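Local coordinates for protein nicotinate-nucleotide pyrophosphorylase (Ehrlichia chaffeensis, PDB 3L0G) that probably catalyses the decarboxylating transfer of phosphoribose from phosphoribosyl pyrophosphate to quinolinate, forming nicotinate mononucleotide on the way to NAD+, at residues 64-69 against 129-134; 209-214 against 228-233; 236-241 against 266-271; 32-37 against 116-121. All coordinates share one frame; numbering follows the deposited sequence.

Interaction 1 of 4, residues 64-69 against 129-134; sequences NLVVCG and IASITR
V66 and S131 are turned to meet: at chi1 175° the valine sends CG1 away from its own backbone N and CG2 back beside that N, while the serine, chi1 -53°, holds OG opposite its carbonyl carbon and aims it at the incoming strand. This is a strand-on-helix contact. The short strand 65-66, paired antiparallel with 95-96, is docked against the long helix 116-139, which runs from the N-terminal into the C-terminal family region of the quinolinate phosphoribosyltransferase. The backbone N of V66 gives its hydrogen to S131 OG at 2.9 Å in a fairly straight bond, 163° at the hydrogen. The same hydroxyl is also hydrogen-bonded to the carbonyl of S127, one turn back in the helix, so two bonds fix its rotation. L65 adds its CB, 3.6 Å from S131 OG.

Beside this bond, the apolar surfaces close up. V66 CG1 sits 3.8 Å from CB of A130, and C68 CB comes against the same methyl at 3.7 Å, so A130 CB meets both V66 and C68. C68 N is hydrogen-bonded to S127 OG, and the C68 side chain also touches S164 and I167 of helix 158-167. R134 crosses V66 at about a right angle and touches with its aliphatic base; its chain then bends away toward a salt bridge with D138. V66 CG2 lies against that base, 3.6 Å from R134 CB and 3.7 Å from R134 CG.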
loop_
_atom_site.group_PDB
_atom_site.type_symbol
_atom_site.label_atom_id
_atom_site.label_comp_id
_atom_site.label_asym_id
_atom_site.label_seq_id
_atom_site.Cartn_x
_atom_site.Cartn_y
_atom_site.Cartn_z
ATOM N N ASN C 64 14.978 -28.999 8.786
ATOM C CA ASN C 64 14.090 -28.704 9.909
ATOM C C ASN C 64 13.777 -27.198 9.963
ATOM O O ASN C 64 14.657 -26.376 9.724
ATOM C CB ASN C 64 14.762 -29.087 11.251
ATOM C CG ASN C 64 14.855 -30.614 11.492
ATOM O OD1 ASN C 64 14.432 -31.416 10.680
ATOM N ND2 ASN C 64 15.395 -30.993 12.644
ATOM N N LEU C 65 12.546 -26.849 10.317
ATOM C CA LEU C 65 12.173 -25.449 10.466
ATOM C C LEU C 65 10.827 -25.291 11.157
ATOM O O LEU C 65 10.032 -26.263 11.281
ATOM C CB LEU C 65 12.186 -24.716 9.124
ATOM C CG LEU C 65 11.492 -25.373 7.932
ATOM C CD1 LEU C 65 9.989 -25.198 8.090
ATOM C CD2 LEU C 65 11.937 -24.726 6.623
ATOM N N VAL C 66 10.628 -24.091 11.687
ATOM C CA VAL C 66 9.330 -23.665 12.182
ATOM C C VAL C 66 8.655 -22.990 11.000
ATOM O O VAL C 66 9.200 -22.031 10.434
ATOM C CB VAL C 66 9.433 -22.708 13.370
ATOM C CG1 VAL C 66 8.068 -22.227 13.728
ATOM C CG2 VAL C 66 10.110 -23.417 14.631
ATOM N N VAL C 67 7.497 -23.502 10.598
ATOM C CA VAL C 67 6.803 -22.987 9.408
ATOM C C VAL C 67 6.308 -21.582 9.681
ATOM O O VAL C 67 5.689 -21.342 10.728
ATOM C CB VAL C 67 5.608 -23.895 8.997
ATOM C CG1 VAL C 67 4.808 -23.273 7.858
ATOM C CG2 VAL C 67 6.093 -25.281 8.560
ATOM N N CYS C 68 6.588 -20.652 8.767
ATOM C CA CYS C 68 6.044 -19.286 8.882
ATOM C C CYS C 68 5.899 -18.650 7.499
ATOM O O CYS C 68 6.754 -18.820 6.642
ATOM C CB CYS C 68 6.925 -18.433 9.776
ATOM S SG CYS C 68 6.086 -16.915 10.413
ATOM N N GLY C 69 4.804 -17.934 7.281
ATOM C CA GLY C 69 4.559 -17.244 6.012
ATOM C C GLY C 69 3.537 -17.922 5.133
ATOM O O GLY C 69 3.332 -17.495 3.998
ATOM N N ILE C 129 13.121 -16.388 10.588
ATOM C CA ILE C 129 12.851 -15.680 11.853
ATOM C C ILE C 129 12.123 -16.558 12.889
ATOM O O ILE C 129 12.526 -16.640 14.038
ATOM C CB ILE C 129 12.092 -14.394 11.582
ATOM C CG1 ILE C 129 12.985 -13.454 10.756
ATOM C CG2 ILE C 129 11.634 -13.732 12.899
ATOM C CD1 ILE C 129 12.253 -12.186 10.201
ATOM N N ALA C 130 11.078 -17.255 12.474
ATOM C CA ALA C 130 10.314 -18.087 13.401
ATOM C C ALA C 130 11.230 -19.164 13.974
ATOM O O ALA C 130 11.181 -19.432 15.153
ATOM C CB ALA C 130 9.112 -18.714 12.709
ATOM N N SER C 131 12.096 -19.743 13.139
ATOM C CA SER C 131 12.984 -20.805 13.588
ATOM C C SER C 131 14.088 -20.310 14.535
ATOM O O SER C 131 14.360 -20.959 15.545
ATOM C CB SER C 131 13.592 -21.536 12.393
ATOM O OG SER C 131 12.568 -21.979 11.496
ATOM N N ILE C 132 14.723 -19.169 14.257
ATOM C CA ILE C 132 15.765 -18.695 15.200
ATOM C C ILE C 132 15.111 -18.303 16.558
ATOM O O ILE C 132 15.643 -18.585 17.637
ATOM C CB ILE C 132 16.679 -17.578 14.601
ATOM C CG1 ILE C 132 17.895 -17.334 15.497
ATOM C CG2 ILE C 132 15.932 -16.275 14.428
ATOM C CD1 ILE C 132 18.712 -18.620 15.813
ATOM N N THR C 133 13.938 -17.692 16.498
ATOM C CA THR C 133 13.201 -17.329 17.706
ATOM C C THR C 133 12.924 -18.560 18.543
ATOM O O THR C 133 13.211 -18.596 19.752
ATOM C CB THR C 133 11.867 -16.588 17.348
ATOM O OG1 THR C 133 12.182 -15.368 16.655
ATOM C CG2 THR C 133 11.051 -16.248 18.586
ATOM N N ARG C 134 12.386 -19.585 17.898
ATOM C CA ARG C 134 12.050 -20.820 18.588
ATOM C C ARG C 134 13.283 -21.381 19.281
ATOM O O ARG C 134 13.225 -21.831 20.434
ATOM C CB ARG C 134 11.422 -21.813 17.604
ATOM C CG ARG C 134 11.087 -23.201 18.164
ATOM C CD ARG C 134 10.414 -23.207 19.531
ATOM N NE ARG C 134 9.151 -22.467 19.607
ATOM C CZ ARG C 134 8.334 -22.490 20.674
ATOM N NH1 ARG C 134 8.626 -23.237 21.738
ATOM N NH2 ARG C 134 7.199 -21.791 20.684
#

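Interaction 2 of 4, residues 209-214 against 228-233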
loop_
_atom_site.group_PDB
_atom_site.type_symbol
_atom_site.label_atom_id
_atom_site.label_comp_id
_atom_site.label_asym_id
_atom_site.label_seq_id
_atom_site.Cartn_x
_atom_site.Cartn_y
_atom_site.Cartn_z
ATOM N N TYR C 209 2.121 3.762 30.381
ATOM C CA TYR C 209 3.097 2.797 30.831
ATOM C C TYR C 209 4.470 3.304 30.395
ATOM O O TYR C 209 4.654 3.650 29.211
ATOM C CB TYR C 209 2.797 1.456 30.170
ATOM C CG TYR C 209 3.613 0.289 30.627
ATOM C CD1 TYR C 209 3.085 -0.649 31.516
ATOM C CD2 TYR C 209 4.875 0.066 30.109
ATOM C CE1 TYR C 209 3.823 -1.741 31.903
ATOM C CE2 TYR C 209 5.610 -1.016 30.478
ATOM C CZ TYR C 209 5.090 -1.917 31.380
ATOM O OH TYR C 209 5.833 -3.002 31.728
ATOM N N ILE C 210 5.433 3.348 31.308
ATOM C CA ILE C 210 6.734 3.938 30.947
ATOM C C ILE C 210 7.830 2.924 31.013
ATOM O O ILE C 210 8.080 2.397 32.087
ATOM C CB ILE C 210 7.117 5.121 31.857
ATOM C CG1 ILE C 210 6.002 6.177 31.857
ATOM C CG2 ILE C 210 8.438 5.710 31.401
ATOM C CD1 ILE C 210 6.385 7.507 32.516
ATOM N N ALA C 211 8.469 2.667 29.859
ATOM C CA ALA C 211 9.738 1.915 29.765
ATOM C C ALA C 211 10.908 2.843 29.487
ATOM O O ALA C 211 10.765 3.803 28.741
ATOM C CB ALA C 211 9.674 0.875 28.662
ATOM N N ILE C 212 12.085 2.540 30.059
ATOM C CA ILE C 212 13.275 3.364 29.840
ATOM C C ILE C 212 14.537 2.511 29.694
ATOM O O ILE C 212 14.727 1.545 30.428
ATOM C CB ILE C 212 13.437 4.404 30.956
ATOM C CG1 ILE C 212 14.665 5.318 30.704
ATOM C CG2 ILE C 212 13.509 3.717 32.318
ATOM C CD1 ILE C 212 14.715 6.607 31.625
ATOM N N GLU C 213 15.386 2.834 28.727
ATOM C CA GLU C 213 16.646 2.104 28.611
ATOM C C GLU C 213 17.801 2.719 29.405
ATOM O O GLU C 213 18.056 3.937 29.385
ATOM C CB GLU C 213 17.038 1.792 27.171
ATOM C CG GLU C 213 16.926 2.868 26.196
ATOM C CD GLU C 213 17.618 2.529 24.861
ATOM O OE1 GLU C 213 18.513 3.320 24.444
ATOM O OE2 GLU C 213 17.264 1.468 24.262
ATOM N N CYS C 214 18.472 1.840 30.129
ATOM C CA CYS C 214 19.575 2.182 31.000
ATOM C C CYS C 214 20.822 1.425 30.546
ATOM O O CYS C 214 20.740 0.244 30.189
ATOM C CB CYS C 214 19.211 1.760 32.412
ATOM S SG CYS C 214 17.732 2.572 33.125
ATOM N N VAL C 228 9.307 3.919 37.320
ATOM C CA VAL C 228 8.977 3.468 35.967
ATOM C C VAL C 228 8.388 2.066 35.989
ATOM O O VAL C 228 8.538 1.331 36.942
ATOM C CB VAL C 228 10.187 3.520 34.996
ATOM C CG1 VAL C 228 10.594 4.947 34.774
ATOM C CG2 VAL C 228 11.333 2.694 35.499
ATOM N N ASP C 229 7.697 1.708 34.922
ATOM C CA ASP C 229 7.030 0.410 34.882
ATOM C C ASP C 229 8.002 -0.651 34.386
ATOM O O ASP C 229 7.893 -1.817 34.753
ATOM C CB ASP C 229 5.778 0.499 33.994
ATOM C CG ASP C 229 4.779 1.519 34.515
ATOM O OD1 ASP C 229 4.087 1.189 35.502
ATOM O OD2 ASP C 229 4.697 2.628 33.959
ATOM N N MET C 230 8.989 -0.232 33.603
ATOM C CA MET C 230 9.847 -1.162 32.882
ATOM C C MET C 230 11.191 -0.533 32.620
ATOM O O MET C 230 11.285 0.623 32.208
ATOM C CB MET C 230 9.189 -1.556 31.553
ATOM C CG MET C 230 10.056 -2.387 30.578
ATOM S SD MET C 230 9.031 -2.978 29.206
ATOM C CE MET C 230 10.147 -2.700 27.793
ATOM N N ILE C 231 12.225 -1.312 32.895
ATOM C CA ILE C 231 13.612 -0.891 32.729
ATOM C C ILE C 231 14.302 -1.871 31.780
ATOM O O ILE C 231 14.261 -3.079 31.964
ATOM C CB ILE C 231 14.346 -0.843 34.076
ATOM C CG1 ILE C 231 13.807 0.290 34.940
ATOM C CG2 ILE C 231 15.842 -0.638 33.857
ATOM C CD1 ILE C 231 14.381 0.284 36.381
ATOM N N LEU C 232 14.921 -1.325 30.753
ATOM C CA LEU C 232 15.665 -2.087 29.778
ATOM C C LEU C 232 17.152 -1.962 30.103
ATOM O O LEU C 232 17.655 -0.858 30.337
ATOM C CB LEU C 232 15.356 -1.530 28.391
ATOM C CG LEU C 232 15.777 -2.317 27.167
ATOM C CD1 LEU C 232 14.749 -2.124 26.039
ATOM C CD2 LEU C 232 17.190 -1.872 26.716
ATOM N N LEU C 233 17.843 -3.093 30.151
ATOM C CA LEU C 233 19.285 -3.113 30.413
ATOM C C LEU C 233 20.017 -3.272 29.058
ATOM O O LEU C 233 19.920 -4.320 28.405
ATOM C CB LEU C 233 19.622 -4.230 31.398
ATOM C CG LEU C 233 18.829 -4.263 32.728
ATOM C CD1 LEU C 233 19.138 -5.531 33.560
ATOM C CD2 LEU C 233 19.102 -3.017 33.587
#
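Strands 210-214 and 230-234 are the two parallel strands of a beta-alpha-beta unit, joined through helix 217-225, in the parallel sheet of the C-terminal alpha/beta-barrel domain. The axes of the segments 210-214 and 230-233 cross at 24°. I212 bonds through both its N and its O to the neighbouring strand: the N donates to M230 O at 3.0 Å and the O takes the N-H of L232, almost perfectly straight at 178°. C214 N then closes on L232 O at 2.8 Å. At the entry the pattern changes, because I210 O accepts from D229 N and only weakly from M230 N, while I210 N turns to a side chain, D229 OD2, 2.8 Å away and met on the anti side of the carboxylate.

On the face of A211 and E213, M230 lays CG, SD and CE along A211 CB, and L232 runs beside E213, whose OE1 is hydrogen-bonded to the backbone N of D185. The face of I212 and C214 looks to helix 217-225; there I231 CG2 meets C214 SG. At the start of the first segment, Y209 has CG anti to its backbone N (chi1 -174°), which carries the ring over D229. The ring edge meets the sulfur of M230 in a Met-aromatic contact, and D229 CB makes a CH-pi contact over one face, nearly above the centre and 3.6 Å from the ring centroid.

Interaction 3 of 4, residues 236-241 against 266-271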
loop_
_atom_site.group_PDB
_atom_site.type_symbol
_atom_site.label_atom_id
_atom_site.label_comp_id
_atom_site.label_asym_id
_atom_site.label_seq_id
_atom_site.Cartn_x
_atom_site.Cartn_y
_atom_site.Cartn_z
ATOM N N MET C 236 24.680 -4.489 29.098
ATOM C CA MET C 236 25.352 -4.664 30.366
ATOM C C MET C 236 25.909 -6.098 30.484
ATOM O O MET C 236 25.501 -7.020 29.762
ATOM C CB MET C 236 24.413 -4.251 31.513
ATOM C CG MET C 236 24.058 -2.721 31.437
ATOM S SD MET C 236 22.769 -2.071 32.572
ATOM C CE MET C 236 22.960 -3.287 33.836
ATOM N N SER C 237 26.871 -6.255 31.380
ATOM C CA SER C 237 27.498 -7.534 31.626
ATOM C C SER C 237 26.574 -8.383 32.477
ATOM O O SER C 237 25.675 -7.866 33.140
ATOM C CB SER C 237 28.804 -7.312 32.379
ATOM O OG SER C 237 28.541 -6.698 33.628
ATOM N N ILE C 238 26.819 -9.680 32.512
ATOM C CA ILE C 238 26.033 -10.534 33.386
ATOM C C ILE C 238 26.103 -10.027 34.839
ATOM O O ILE C 238 25.096 -10.019 35.550
ATOM C CB ILE C 238 26.439 -12.019 33.251
ATOM C CG1 ILE C 238 25.355 -12.912 33.846
ATOM C CG2 ILE C 238 27.808 -12.302 33.858
ATOM C CD1 ILE C 238 24.115 -12.932 32.971
ATOM N N SER C 239 27.280 -9.571 35.266
ATOM C CA SER C 239 27.451 -9.053 36.631
ATOM C C SER C 239 26.535 -7.843 36.927
ATOM O O SER C 239 25.853 -7.798 37.974
ATOM C CB SER C 239 28.953 -8.762 36.908
ATOM O OG SER C 239 29.160 -7.579 37.664
ATOM N N GLU C 240 26.504 -6.877 36.012
ATOM C CA GLU C 240 25.599 -5.727 36.159
ATOM C C GLU C 240 24.130 -6.139 36.100
ATOM O O GLU C 240 23.303 -5.553 36.790
ATOM C CB GLU C 240 25.811 -4.677 35.079
ATOM C CG GLU C 240 26.904 -3.690 35.362
ATOM C CD GLU C 240 27.207 -2.827 34.154
ATOM O OE1 GLU C 240 27.563 -3.374 33.093
ATOM O OE2 GLU C 240 27.063 -1.600 34.261
ATOM N N ILE C 241 23.810 -7.121 35.262
ATOM C CA ILE C 241 22.440 -7.573 35.152
ATOM C C ILE C 241 22.021 -8.148 36.504
ATOM O O ILE C 241 20.938 -7.842 37.006
ATOM C CB ILE C 241 22.245 -8.580 34.002
ATOM C CG1 ILE C 241 22.418 -7.877 32.656
ATOM C CG2 ILE C 241 20.825 -9.228 34.070
ATOM C CD1 ILE C 241 22.663 -8.824 31.493
ATOM N N ARG C 266 20.608 -18.521 28.077
ATOM C CA ARG C 266 20.127 -19.183 29.300
ATOM C C ARG C 266 20.712 -18.562 30.554
ATOM O O ARG C 266 20.002 -18.324 31.511
ATOM C CB ARG C 266 20.382 -20.692 29.307
ATOM C CG ARG C 266 19.639 -21.390 30.427
ATOM C CD ARG C 266 19.634 -22.937 30.299
ATOM N NE ARG C 266 18.760 -23.501 31.336
ATOM C CZ ARG C 266 17.429 -23.554 31.258
ATOM N NH1 ARG C 266 16.717 -24.049 32.265
ATOM N NH2 ARG C 266 16.787 -23.090 30.191
ATOM N N ASN C 267 22.009 -18.294 30.536
ATOM C CA ASN C 267 22.664 -17.651 31.675
ATOM C C ASN C 267 21.999 -16.331 32.031
ATOM O O ASN C 267 21.794 -16.035 33.205
ATOM C CB ASN C 267 24.143 -17.381 31.382
ATOM C CG ASN C 267 24.988 -18.632 31.399
ATOM O OD1 ASN C 267 25.961 -18.730 30.635
ATOM N ND2 ASN C 267 24.643 -19.593 32.269
ATOM N N ILE C 268 21.672 -15.544 31.010
ATOM C CA ILE C 268 20.974 -14.281 31.218
ATOM C C ILE C 268 19.595 -14.569 31.811
ATOM O O ILE C 268 19.183 -13.893 32.759
ATOM C CB ILE C 268 20.890 -13.447 29.927
ATOM C CG1 ILE C 268 22.311 -12.999 29.519
ATOM C CG2 ILE C 268 19.950 -12.226 30.107
ATOM C CD1 ILE C 268 22.367 -12.216 28.256
ATOM N N ALA C 269 18.907 -15.597 31.301
ATOM C CA ALA C 269 17.543 -15.888 31.750
ATOM C C ALA C 269 17.483 -16.257 33.236
ATOM O O ALA C 269 16.534 -15.904 33.905
ATOM C CB ALA C 269 16.888 -16.970 30.895
ATOM N N LEU C 270 18.499 -16.956 33.735
ATOM C CA LEU C 270 18.514 -17.420 35.132
ATOM C C LEU C 270 18.796 -16.314 36.160
ATOM O O LEU C 270 18.693 -16.570 37.351
ATOM C CB LEU C 270 19.536 -18.547 35.326
ATOM C CG LEU C 270 19.328 -19.832 34.527
ATOM C CD1 LEU C 270 20.603 -20.679 34.608
ATOM C CD2 LEU C 270 18.101 -20.596 35.025
ATOM N N THR C 271 19.185 -15.116 35.706
ATOM C CA THR C 271 19.400 -13.974 36.599
ATOM C C THR C 271 18.076 -13.518 37.226
ATOM O O THR C 271 18.080 -12.951 38.312
ATOM C CB THR C 271 20.038 -12.752 35.875
ATOM O OG1 THR C 271 19.147 -12.266 34.866
ATOM C CG2 THR C 271 21.386 -13.102 35.253
#
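Two helices that flank the parallel sheet of the C-terminal domain touch here: the first turn of helix 238-248 faces the last part of helix 262-269 and the residues that follow it. The contact is a small, mainly apolar patch in which I238 CD1 and I241 CG2 do the touching from one side. I238 does most of the reaching. Its CG1 points away from the backbone N, and chi2 of 72° bends the chain so that CD1 alone crosses over, ending 3.6 Å from T271 CG2 and 3.8 Å from I268 CA. I268 CG1 lies against the same methyl at 3.9 Å. One turn on, I241 comes at T271 at about a right angle and sets I241 CG2 3.6 Å from T271 OG1.

Strand 253-257 lies between the two helices along the chain in this run of alternating strands and helices, and V256 on it touches both I241 and I268, so the patch rests on the sheet beneath. The helix carrying I238 begins with a capping box: E240 N donates to S237 OG at 3.1 Å, and S237 N returns a weak bond to E240 OE1. The box closes the first turn, which carries I238 and I241.

T271 directs CG2 at I238, while its OG1, the atom lying against I241 CG2, donates to I268 O at 2.7 Å, nearly in line with the carbonyl bond. T271 N adds a second bond to I268 O at 3.2 Å.

Interaction 4 of 4, residues 32-37 against 116-121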
loop_
_atom_site.group_PDB
_atom_site.type_symbol
_atom_site.label_atom_id
_atom_site.label_comp_id
_atom_site.label_asym_id
_atom_site.label_seq_id
_atom_site.Cartn_x
_atom_site.Cartn_y
_atom_site.Cartn_z
ATOM N N ASN C 32 4.144 -5.085 -3.378
ATOM C CA ASN C 32 5.463 -4.520 -3.625
ATOM C C ASN C 32 6.469 -5.607 -4.040
ATOM O O ASN C 32 7.323 -5.359 -4.876
ATOM C CB ASN C 32 5.982 -3.730 -2.420
ATOM C CG ASN C 32 5.141 -2.472 -2.110
ATOM O OD1 ASN C 32 5.117 -2.017 -0.976
ATOM N ND2 ASN C 32 4.468 -1.908 -3.115
ATOM N N ALA C 33 6.375 -6.805 -3.467
ATOM C CA ALA C 33 7.258 -7.907 -3.896
ATOM C C ALA C 33 6.930 -8.365 -5.341
ATOM O O ALA C 33 7.827 -8.573 -6.145
ATOM C CB ALA C 33 7.206 -9.085 -2.896
ATOM N N LEU C 34 5.641 -8.500 -5.665
ATOM C CA LEU C 34 5.234 -8.797 -7.042
ATOM C C LEU C 34 5.685 -7.728 -7.996
ATOM O O LEU C 34 6.310 -8.049 -8.997
ATOM C CB LEU C 34 3.712 -9.067 -7.179
ATOM C CG LEU C 34 3.237 -10.323 -6.459
ATOM C CD1 LEU C 34 1.689 -10.295 -6.207
ATOM C CD2 LEU C 34 3.675 -11.660 -7.165
ATOM N N LYS C 35 5.398 -6.463 -7.702
ATOM C CA LYS C 35 5.781 -5.355 -8.570
ATOM C C LYS C 35 7.312 -5.300 -8.848
ATOM O O LYS C 35 7.743 -5.134 -9.988
ATOM C CB LYS C 35 5.302 -3.997 -8.000
ATOM C CG LYS C 35 5.685 -2.771 -8.852
ATOM C CD LYS C 35 4.868 -1.457 -8.515
ATOM C CE LYS C 35 5.034 -0.934 -7.051
ATOM N NZ LYS C 35 6.447 -0.570 -6.642
ATOM N N GLU C 36 8.124 -5.460 -7.821
ATOM C CA GLU C 36 9.556 -5.366 -8.020
ATOM C C GLU C 36 10.092 -6.504 -8.949
ATOM O O GLU C 36 11.026 -6.272 -9.706
ATOM C CB GLU C 36 10.288 -5.268 -6.664
ATOM C CG GLU C 36 10.689 -6.551 -6.061
ATOM C CD GLU C 36 11.247 -6.414 -4.663
ATOM O OE1 GLU C 36 11.700 -5.307 -4.268
ATOM O OE2 GLU C 36 11.187 -7.449 -3.954
ATOM N N ASP C 37 9.468 -7.689 -8.925
ATOM C CA ASP C 37 9.945 -8.841 -9.702
ATOM C C ASP C 37 9.312 -8.978 -11.080
ATOM O O ASP C 37 9.945 -9.555 -11.990
ATOM C CB ASP C 37 9.676 -10.147 -8.935
ATOM C CG ASP C 37 10.676 -11.228 -9.236
ATOM O OD1 ASP C 37 11.817 -10.920 -9.690
ATOM O OD2 ASP C 37 10.318 -12.409 -9.009
ATOM N N GLU C 116 6.923 -17.915 -8.251
ATOM C CA GLU C 116 7.788 -18.803 -7.470
ATOM C C GLU C 116 8.741 -18.077 -6.527
ATOM O O GLU C 116 8.777 -18.361 -5.320
ATOM C CB GLU C 116 8.643 -19.669 -8.400
ATOM C CG GLU C 116 9.557 -20.595 -7.685
ATOM C CD GLU C 116 10.362 -21.478 -8.632
ATOM O OE1 GLU C 116 9.815 -21.914 -9.668
ATOM O OE2 GLU C 116 11.548 -21.700 -8.322
ATOM N N ARG C 117 9.544 -17.180 -7.071
ATOM C CA ARG C 117 10.609 -16.600 -6.288
ATOM C C ARG C 117 10.017 -15.680 -5.197
ATOM O O ARG C 117 10.463 -15.701 -4.048
ATOM C CB ARG C 117 11.606 -15.895 -7.203
ATOM C CG ARG C 117 12.771 -15.201 -6.545
ATOM C CD ARG C 117 13.384 -15.946 -5.363
ATOM N NE ARG C 117 13.730 -17.290 -5.695
ATOM C CZ ARG C 117 13.971 -18.239 -4.807
ATOM N NH1 ARG C 117 13.952 -18.009 -3.503
ATOM N NH2 ARG C 117 14.252 -19.435 -5.239
ATOM N N VAL C 118 8.980 -14.924 -5.534
ATOM C CA VAL C 118 8.278 -14.093 -4.525
ATOM C C VAL C 118 7.793 -14.918 -3.318
ATOM O O VAL C 118 8.102 -14.616 -2.171
ATOM C CB VAL C 118 7.144 -13.231 -5.194
ATOM C CG1 VAL C 118 6.102 -12.695 -4.169
ATOM C CG2 VAL C 118 7.785 -12.061 -5.956
ATOM N N ILE C 119 7.071 -15.986 -3.589
ATOM C CA ILE C 119 6.566 -16.821 -2.537
ATOM C C ILE C 119 7.720 -17.450 -1.737
ATOM O O ILE C 119 7.688 -17.430 -0.500
ATOM C CB ILE C 119 5.604 -17.883 -3.120
ATOM C CG1 ILE C 119 4.296 -17.204 -3.534
ATOM C CG2 ILE C 119 5.316 -18.971 -2.130
ATOM C CD1 ILE C 119 3.386 -18.099 -4.429
ATOM N N LEU C 120 8.745 -17.963 -2.416
ATOM C CA LEU C 120 9.823 -18.617 -1.704
ATOM C C LEU C 120 10.550 -17.599 -0.824
ATOM O O LEU C 120 10.898 -17.895 0.334
ATOM C CB LEU C 120 10.807 -19.358 -2.665
ATOM C CG LEU C 120 10.273 -20.651 -3.312
ATOM C CD1 LEU C 120 11.355 -21.277 -4.249
ATOM C CD2 LEU C 120 9.739 -21.746 -2.286
ATOM N N ASN C 121 10.803 -16.402 -1.349
ATOM C CA ASN C 121 11.589 -15.414 -0.562
ATOM C C ASN C 121 10.831 -15.070 0.701
ATOM O O ASN C 121 11.426 -14.947 1.805
ATOM C CB ASN C 121 11.953 -14.155 -1.364
ATOM C CG ASN C 121 13.021 -14.414 -2.447
ATOM O OD1 ASN C 121 13.747 -15.405 -2.401
ATOM N ND2 ASN C 121 13.094 -13.534 -3.433
HETATM O O HOH W 1 8.538 -14.282 -8.625
#
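V118 is directed toward helix 27-38 and splits its two methyls between different partners, and the rest of the contact is arranged round it. At chi1 162° CG1 leads away from the valine's own N and lodges against A33 CB and L34 CD2, both at 4.0 Å; the leucine chain comes across it at about a right angle. The other branch, CG2, rests on the carbonyl oxygen of A33 at 3.5 Å. The segments 32-37 and 116-121 run in broadly opposite directions, crossing at 139° with 9.8 Å between their axes, and V118 is the residue that meets A33, L34 and D37 across it.

D37, one turn after A33, slides past V118 pointing the opposite way, with its OD2 beside V118 CG2. A water bridges what the side chains do not: it donates to D37 OD2 at 2.6 Å and accepts from V118 N at 3.2 Å, taking an N-H of the first turn of helix 116-139. The R117 guanidinium does not meet the carboxylate; only R117 CB lies near OD2, and R117 NE is 6.8 Å from D37 OD2. The two flat groups are tilted 70° apart, and the bent arginine chain carries NH1 forward to N121 OD1 at 2.8 Å, one turn on in the same helix.

Across the subunit boundary, D37 reaches R158 through OD1 and R151 through OD2, both of a neighbouring subunit. Methyls thus pack helix to helix, a water links D37 to V118 N, and these salt bridges probably help to hold the two subunits together.

Interactions 1 and 4 use the same long helix, 116-139, at different points, with centres about 20 Å apart; interactions 2 and 3 belong to the C-terminal domain, far from interaction 4, and touch each other where L233 packs on I241. Interactions 1, 2 and 4 are largely buried, while interaction 3 is only partly so. Their chemistry follows their place. Interaction 2 is a ladder of main-chain bonds within a sheet, and interaction 1 combines one serine-to-backbone bond with apolar packing. Interactions 3 and 4 pack mainly by apolar side chains, in 3 between a helix and the end of another, but in 4 a bridging water and salt bridges to a neighbouring subunit mark its position at the assembly interface.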